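Local coordinates for protein thermospermine synthase (PDB 6BQ6) that probably catalyses aminopropyl transfer from decarboxylated S-adenosylmethionine to spermidine, yielding the polyamine thermospermine, which is bound in this crystal structure, at residues F230-N235 with N310-V315; A221-H226 with S302-N307; K123-V128 with D154-V159. All coordinates share one frame; numbering follows the deposited sequence.

Contact 1. Residues F230-N235 with N310-V315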
# COMPACT_ATOMS: atom_id res chain seq x y z
N PHE B 230 24.31 -1.62 13.93
CA PHE B 230 24.74 -0.86 15.12
C PHE B 230 25.70 -1.65 15.97
O PHE B 230 26.79 -1.17 16.32
CB PHE B 230 23.49 -0.47 15.92
CG PHE B 230 23.72 0.34 17.17
CD1 PHE B 230 24.18 1.64 17.13
CD2 PHE B 230 23.37 -0.16 18.42
CE1 PHE B 230 24.32 2.40 18.28
CE2 PHE B 230 23.49 0.62 19.57
CZ PHE B 230 23.95 1.92 19.50
N SER B 231 25.36 -2.91 16.30
CA SER B 231 26.30 -3.69 17.09
C SER B 231 27.62 -3.99 16.39
O SER B 231 28.66 -3.99 17.04
CB SER B 231 25.71 -5.03 17.52
OG SER B 231 25.21 -5.72 16.41
N CYS B 232 27.57 -4.23 15.08
CA CYS B 232 28.77 -4.43 14.27
C CYS B 232 29.70 -3.23 14.22
O CYS B 232 30.91 -3.35 14.31
CB CYS B 232 28.36 -4.78 12.87
SG CYS B 232 27.28 -6.23 12.76
N ILE B 233 29.10 -2.06 14.04
CA ILE B 233 29.86 -0.81 14.05
C ILE B 233 30.51 -0.59 15.42
O ILE B 233 31.68 -0.29 15.54
CB ILE B 233 28.95 0.37 13.67
CG1 ILE B 233 28.57 0.29 12.17
CG2 ILE B 233 29.69 1.68 13.94
CD1 ILE B 233 27.58 1.31 11.71
N TYR B 234 29.74 -0.76 16.49
CA TYR B 234 30.28 -0.70 17.81
C TYR B 234 31.49 -1.65 17.98
O TYR B 234 32.54 -1.26 18.42
CB TYR B 234 29.20 -1.00 18.87
CG TYR B 234 29.76 -1.17 20.23
CD1 TYR B 234 30.18 -0.09 20.98
CD2 TYR B 234 29.92 -2.45 20.79
CE1 TYR B 234 30.75 -0.27 22.24
CE2 TYR B 234 30.46 -2.63 22.03
CZ TYR B 234 30.87 -1.56 22.78
OH TYR B 234 31.44 -1.74 24.03
N ASN B 235 31.30 -2.90 17.62
CA ASN B 235 32.38 -3.86 17.81
C ASN B 235 33.61 -3.57 16.96
O ASN B 235 34.74 -3.79 17.41
CB ASN B 235 31.91 -5.29 17.58
CG ASN B 235 32.93 -6.32 18.09
OD1 ASN B 235 33.38 -6.23 19.24
ND2 ASN B 235 33.33 -7.27 17.22
N ASN B 310 27.92 -6.02 23.82
CA ASN B 310 29.02 -6.66 24.52
C ASN B 310 29.48 -7.95 23.89
O ASN B 310 30.69 -8.17 23.77
CB ASN B 310 28.62 -6.97 25.97
CG ASN B 310 29.11 -5.93 26.93
OD1 ASN B 310 28.31 -5.34 27.69
ND2 ASN B 310 30.44 -5.73 26.96
N ASN B 311 28.53 -8.78 23.44
CA ASN B 311 28.84 -10.12 22.93
C ASN B 311 29.08 -10.19 21.41
O ASN B 311 29.42 -11.25 20.88
CB ASN B 311 27.72 -11.09 23.34
CG ASN B 311 27.54 -11.14 24.83
OD1 ASN B 311 28.51 -11.05 25.59
ND2 ASN B 311 26.31 -11.24 25.27
N GLU B 312 28.93 -9.05 20.73
CA GLU B 312 29.06 -9.00 19.29
C GLU B 312 30.48 -9.36 18.90
O GLU B 312 31.41 -8.81 19.46
CB GLU B 312 28.76 -7.58 18.81
CG GLU B 312 28.85 -7.38 17.32
CD GLU B 312 27.92 -8.28 16.57
OE1 GLU B 312 26.71 -8.06 16.65
OE2 GLU B 312 28.40 -9.25 15.93
N THR B 313 30.61 -10.29 17.96
CA THR B 313 31.93 -10.64 17.39
C THR B 313 32.16 -10.20 15.95
O THR B 313 33.29 -10.32 15.47
CB THR B 313 32.17 -12.16 17.51
OG1 THR B 313 31.09 -12.87 16.90
CG2 THR B 313 32.24 -12.54 18.98
N HIS B 314 31.14 -9.71 15.24
CA HIS B 314 31.33 -9.30 13.84
C HIS B 314 32.25 -8.08 13.76
O HIS B 314 32.11 -7.13 14.57
CB HIS B 314 30.00 -9.00 13.11
CG HIS B 314 30.16 -8.89 11.62
ND1 HIS B 314 30.56 -9.97 10.84
CD2 HIS B 314 30.07 -7.84 10.78
CE1 HIS B 314 30.67 -9.58 9.59
NE2 HIS B 314 30.37 -8.29 9.52
N VAL B 315 33.23 -8.13 12.85
CA VAL B 315 34.08 -6.99 12.56
C VAL B 315 34.05 -6.72 11.06
O VAL B 315 34.28 -7.63 10.25
CB VAL B 315 35.52 -7.22 13.04
CG1 VAL B 315 36.42 -6.05 12.68
CG2 VAL B 315 35.53 -7.41 14.55
O HOH W 1 35.26 -9.31 17.89

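Contact 2. Residues A221-H226 with S302-N307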
# COMPACT_ATOMS: atom_id res chain seq x y z
N ALA B 221 18.87 1.28 15.80
CA ALA B 221 19.30 0.87 17.14
C ALA B 221 18.12 0.39 18.02
O ALA B 221 18.15 0.47 19.25
CB ALA B 221 20.10 1.94 17.80
N GLY B 222 17.13 -0.18 17.36
CA GLY B 222 16.00 -0.82 18.05
C GLY B 222 16.35 -2.12 18.76
O GLY B 222 17.41 -2.72 18.58
N ILE B 223 15.43 -2.52 19.64
CA ILE B 223 15.65 -3.72 20.49
C ILE B 223 16.07 -4.93 19.65
O ILE B 223 16.93 -5.70 20.08
CB ILE B 223 14.40 -3.97 21.36
CG1 ILE B 223 14.49 -5.20 22.24
CG2 ILE B 223 13.17 -4.14 20.51
CD1 ILE B 223 15.67 -5.22 23.13
N PHE B 224 15.45 -5.12 18.48
CA PHE B 224 15.90 -6.13 17.53
C PHE B 224 16.69 -5.58 16.33
O PHE B 224 17.60 -6.25 15.82
CB PHE B 224 14.70 -6.97 17.08
CG PHE B 224 14.02 -7.63 18.24
CD1 PHE B 224 14.75 -8.50 19.09
CD2 PHE B 224 12.74 -7.32 18.56
CE1 PHE B 224 14.12 -9.09 20.18
CE2 PHE B 224 12.10 -7.89 19.66
CZ PHE B 224 12.80 -8.75 20.48
N SER B 225 16.31 -4.40 15.85
CA SER B 225 16.96 -3.87 14.63
C SER B 225 18.42 -3.51 14.82
O SER B 225 19.19 -3.46 13.83
CB SER B 225 16.19 -2.66 14.11
OG SER B 225 16.25 -1.56 14.99
N HIS B 226 18.83 -3.32 16.07
CA HIS B 226 20.23 -2.91 16.37
C HIS B 226 21.27 -3.95 15.90
O HIS B 226 22.46 -3.64 15.80
CB HIS B 226 20.47 -2.63 17.86
CG HIS B 226 20.62 -3.88 18.69
ND1 HIS B 226 19.54 -4.55 19.23
CD2 HIS B 226 21.71 -4.61 19.03
CE1 HIS B 226 19.96 -5.65 19.85
NE2 HIS B 226 21.28 -5.69 19.75
N SER B 302 19.49 -0.23 26.71
CA SER B 302 18.67 -1.17 27.51
C SER B 302 19.44 -2.46 27.75
O SER B 302 20.43 -2.74 27.10
CB SER B 302 17.37 -1.49 26.82
OG SER B 302 17.56 -2.36 25.70
N LYS B 303 18.94 -3.28 28.67
CA LYS B 303 19.63 -4.51 29.05
C LYS B 303 20.02 -5.38 27.87
O LYS B 303 21.17 -5.82 27.77
CB LYS B 303 18.73 -5.32 30.01
CG LYS B 303 19.34 -6.62 30.48
CD LYS B 303 18.32 -7.45 31.23
CE LYS B 303 18.98 -8.67 31.87
NZ LYS B 303 17.97 -9.28 32.76
N ALA B 304 19.05 -5.65 27.00
CA ALA B 304 19.25 -6.55 25.87
C ALA B 304 20.25 -5.99 24.85
O ALA B 304 21.07 -6.71 24.27
CB ALA B 304 17.93 -6.76 25.20
N VAL B 305 20.14 -4.69 24.61
CA VAL B 305 21.01 -4.05 23.61
C VAL B 305 22.42 -3.96 24.16
O VAL B 305 23.40 -4.31 23.47
CB VAL B 305 20.47 -2.65 23.19
CG1 VAL B 305 21.43 -1.95 22.24
CG2 VAL B 305 19.12 -2.75 22.54
N ARG B 306 22.56 -3.56 25.42
CA ARG B 306 23.87 -3.57 26.08
C ARG B 306 24.56 -4.94 25.97
O ARG B 306 25.70 -5.06 25.59
CB ARG B 306 23.73 -3.19 27.55
CG ARG B 306 24.76 -2.25 28.06
CD ARG B 306 24.54 -1.79 29.50
NE ARG B 306 23.15 -1.33 29.77
CZ ARG B 306 22.29 -1.91 30.61
NH1 ARG B 306 22.64 -2.96 31.37
NH2 ARG B 306 21.05 -1.41 30.72
N ASN B 307 23.83 -5.99 26.27
CA ASN B 307 24.44 -7.31 26.27
C ASN B 307 24.77 -7.80 24.86
O ASN B 307 25.82 -8.44 24.62
CB ASN B 307 23.55 -8.26 27.05
CG ASN B 307 23.55 -7.93 28.57
OD1 ASN B 307 24.42 -7.19 29.07
ND2 ASN B 307 22.60 -8.50 29.30

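Contact 3. Residues K123-V128 with D154-V159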
# COMPACT_ATOMS: atom_id res chain seq x y z
N LYS B 123 31.18 27.78 18.64
CA LYS B 123 32.09 28.92 18.48
C LYS B 123 33.56 28.57 18.42
O LYS B 123 34.34 29.37 17.90
CB LYS B 123 31.83 29.97 19.58
CG LYS B 123 30.50 30.62 19.36
CD LYS B 123 30.11 31.52 20.52
CE LYS B 123 29.73 30.74 21.77
NZ LYS B 123 29.05 31.64 22.78
N THR B 124 33.95 27.39 18.93
CA THR B 124 35.34 26.96 18.85
C THR B 124 35.81 26.65 17.42
O THR B 124 37.02 26.68 17.10
CB THR B 124 35.58 25.70 19.75
OG1 THR B 124 34.74 24.62 19.31
CG2 THR B 124 35.21 25.99 21.19
N ILE B 125 34.86 26.31 16.55
CA ILE B 125 35.15 25.80 15.23
C ILE B 125 35.69 26.90 14.33
O ILE B 125 35.07 27.96 14.19
CB ILE B 125 33.88 25.13 14.60
CG1 ILE B 125 33.54 23.82 15.36
CG2 ILE B 125 34.01 24.90 13.11
CD1 ILE B 125 34.51 22.70 15.09
N ASP B 126 36.81 26.60 13.69
CA ASP B 126 37.44 27.45 12.66
C ASP B 126 37.28 26.91 11.23
O ASP B 126 37.27 27.69 10.26
CB ASP B 126 38.93 27.59 12.98
CG ASP B 126 39.20 28.37 14.26
OD1 ASP B 126 38.37 29.24 14.67
OD2 ASP B 126 40.28 28.17 14.85
N LYS B 127 37.21 25.58 11.07
CA LYS B 127 37.07 24.98 9.73
C LYS B 127 36.27 23.72 9.80
O LYS B 127 36.48 22.88 10.69
CB LYS B 127 38.41 24.67 9.12
CG LYS B 127 38.32 24.27 7.65
CD LYS B 127 39.69 24.25 6.99
CE LYS B 127 40.29 22.86 7.05
NZ LYS B 127 41.29 22.65 5.98
N VAL B 128 35.37 23.59 8.85
CA VAL B 128 34.62 22.32 8.58
C VAL B 128 34.83 21.95 7.10
O VAL B 128 34.64 22.77 6.18
CB VAL B 128 33.11 22.46 8.82
CG1 VAL B 128 32.36 21.19 8.45
CG2 VAL B 128 32.77 22.88 10.25
N ASP B 154 28.74 29.91 5.08
CA ASP B 154 29.69 30.17 6.12
C ASP B 154 31.11 30.03 5.57
O ASP B 154 31.47 28.99 5.02
CB ASP B 154 29.44 29.22 7.29
CG ASP B 154 30.11 29.65 8.59
OD1 ASP B 154 31.33 29.82 8.63
OD2 ASP B 154 29.44 29.72 9.64
N SER B 155 31.95 31.04 5.79
CA SER B 155 33.31 31.03 5.28
C SER B 155 34.16 29.93 5.89
O SER B 155 35.23 29.61 5.32
CB SER B 155 34.01 32.39 5.54
OG SER B 155 34.04 32.63 6.92
N ARG B 156 33.71 29.35 7.01
CA ARG B 156 34.44 28.27 7.64
C ARG B 156 34.23 26.93 6.95
O ARG B 156 34.97 26.00 7.24
CB ARG B 156 34.05 28.18 9.10
CG ARG B 156 34.50 29.37 9.94
CD ARG B 156 34.03 29.20 11.37
NE ARG B 156 32.58 29.33 11.44
CZ ARG B 156 31.81 28.96 12.45
NH1 ARG B 156 32.31 28.45 13.56
NH2 ARG B 156 30.51 29.12 12.37
N LEU B 157 33.23 26.85 6.07
CA LEU B 157 32.88 25.59 5.38
C LEU B 157 33.60 25.43 4.04
O LEU B 157 33.60 26.34 3.22
CB LEU B 157 31.38 25.50 5.17
CG LEU B 157 30.83 24.22 4.50
CD1 LEU B 157 31.19 23.00 5.31
CD2 LEU B 157 29.35 24.37 4.31
N GLU B 158 34.24 24.27 3.86
CA GLU B 158 34.79 23.87 2.57
C GLU B 158 34.08 22.57 2.14
O GLU B 158 34.06 21.60 2.89
CB GLU B 158 36.28 23.59 2.67
CG GLU B 158 36.88 23.20 1.31
CD GLU B 158 38.38 22.94 1.28
OE1 GLU B 158 39.06 23.15 2.32
OE2 GLU B 158 38.87 22.53 0.18
N VAL B 159 33.53 22.57 0.91
CA VAL B 159 32.91 21.39 0.33
C VAL B 159 33.94 20.77 -0.62
O VAL B 159 34.51 21.45 -1.48
CB VAL B 159 31.61 21.78 -0.41
CG1 VAL B 159 31.03 20.56 -1.12
CG2 VAL B 159 30.61 22.39 0.55

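Contact 1. Residues F230-N235 with N310-V315
Cys-232 and His-314 are nearest neighbours, with CA atoms 5.5 Å apart, and the CA atoms of Asn-235 and Glu-312 are 6.3 Å apart, so the chain leaving helix 303-311 runs back along the flank of helix 230-238. Glu-312 carries much of the joint. Its CG, anti to the backbone N, lies against Ser-231 O, and the bend at chi2 (59°) turns the carboxylate toward the start of that helix. There the hydroxyl of Ser-231 donates from OG to Glu-312 OE1 at 2.8 Å, meeting it on the anti side and out of the carboxylate plane. Glu-312 OE2 takes the backbone N of His-314 at 2.9 Å on its anti lone pair. With an alanine in place of Glu-312, Ser-231 OG and His-314 N would probably lose these acceptors, and the loop would be less firmly held against the helix. Asn-235 ND2 makes a nearly straight bond (172°) to His-314 O, 2.9 Å away, approaching from above the carbonyl plane; it also donates to a water that bridges to Thr-313 O. Asn-235 OD1 is taken by Arg-238. Cys-232 SG touches His-314 CD2 obliquely at 3.8 Å. Behind this surface, Ile-233 packs on strand 212-220, and Tyr-234 on strand 243-251 and on Leu-309 of helix 303-311.

Contact 2. Residues A221-H226 with S302-N307
Val-305 and Ile-223 set the apolar part of this contact, their CA atoms 6.2 Å apart where the loop 221-226 passes the first turn of helix 303-311. The tightest touch is methyl to methyl: Ile-223 CD1 presses on Ala-304 CB at 3.4 Å, closer than carbon atoms usually pack. Having CG1 anti to the backbone N (chi1 178°) directs the long branch of Ile-223 at the helix, and the same CG1 also sits over the centre of the Phe-224 ring on one of its faces. Val-305 CG2 is a looser neighbour of the isoleucine, 4.3 Å from its CD1.

The second kind of interaction is CH-pi. Val-305 lays both methyls on one face of the His-226 imidazole. CG2 stands 4.1 Å from the ring centroid and only 26° off the normal, nearest ND1, while CG1 is displaced toward the rim on the CG and CD2 side. The two side chains slide past each other in opposite directions.

Polar bonds hold the ring in this attitude. His-226 ND1 donates to Gly-222 O at 2.9 Å, in the plane of both ring and carbonyl, and the same oxygen accepts from His-226 N. At the far end NE2 is hydrogen-bonded to Ser-308 OG, so the imidazole is gripped at both nitrogens, which should limit rotation of the ring. Ser-225 OG, hydrogen-bonded to Asp-256, takes a weak bond from Gly-222 N.

In the fold, the loop connects strand 212-220 to helix 230-238, and Ala-221 pairs through its backbone with Ile-257 of strand 256-264. Ser-302 is the N-cap residue of helix 303-311, whose Lys-303 and Arg-306 make salt bridges to Glu-286 and Asp-291 of a second subunit.

Contact 3. Residues K123-V128 with D154-V159
Arg-156 reaches across from its turn to the chain that leads into strand 127-132, and each step of its side chain finds something. CB and CG pass over the backbone oxygen of Asp-126, with CG 3.3 Å from Asp-126 O; CD moves on to the preceding carbonyl, 3.3 Å from Ile-125 O. A bend at chi3 (-69°) then swings the guanidinium so that its edges meet a backbone oxygen and a carboxylate. On one edge NH1 donates to Ile-125 O at 2.9 Å, nearly straight (168°), with the oxygen in the guanidinium plane although the donor sits above the carbonyl plane. On another edge Arg-156 holds the carboxylate of Asp-154 in a side-on salt bridge, NE to OD1 at 3.1 Å and NH2 to OD2 at 3.0 Å. NH2 has a further partner in Leu-120 O. Asp-154 OD1 further accepts from Arg-156 N, an Asx turn, within a type I turn from Asp-154 to Leu-157. The aspartate therefore fixes both the backbone and the tip of the arginine.

Just beyond, the strands pair. Val-128 N bonds Arg-156 O at 2.9 Å and Glu-158 N bonds Val-128 O at 2.8 Å, bracketing the parallel bridge of Val-128 with Leu-157. The side chains of that pair lie on one face of the sheet, Val-128 CG1 against Leu-157 CD1 at 3.8 Å, beneath helix 114-120. Lys-127 NZ has its salt bridge with Glu-173.

Strand 157-161 forms one edge of the seven-stranded sheet within this chain, reached from 127-132 through helices 135-144 and 149-153 as a beta-alpha-beta crossover. The strand order 3-2-1-4-5-7-6, with strand 256-264 antiparallel to both its neighbours, is that of the Rossmann-like AdoMet-dependent methyltransferase fold shared by spermidine synthases.

Contacts 1 and 2 form one patch, with centres 12 Å apart and helix 303-311 in common. Ser-231 N, of contact 1, probably hydrogen-bonds to His-226 O, of contact 2, at 3.0 Å, and the ring of Phe-230 packs on Ala-221 and Val-305. Contact 3 lies on the opposite side of the chain's centre, its own centre about 33 Å from that of contact 1 and 36 Å from that of contact 2. No residue of the polyamine pocket lies in the three contacts; in contact 2, Gly-222 is about 12 Å from bound thermospermine. In contact 3 the side chain of Val-128 is about 10 Å from that of Asp-181, the predicted proton acceptor, and the side chain of Leu-157 is about 10 Å from that of Asp-132, which binds adenosine in another structure of this protein.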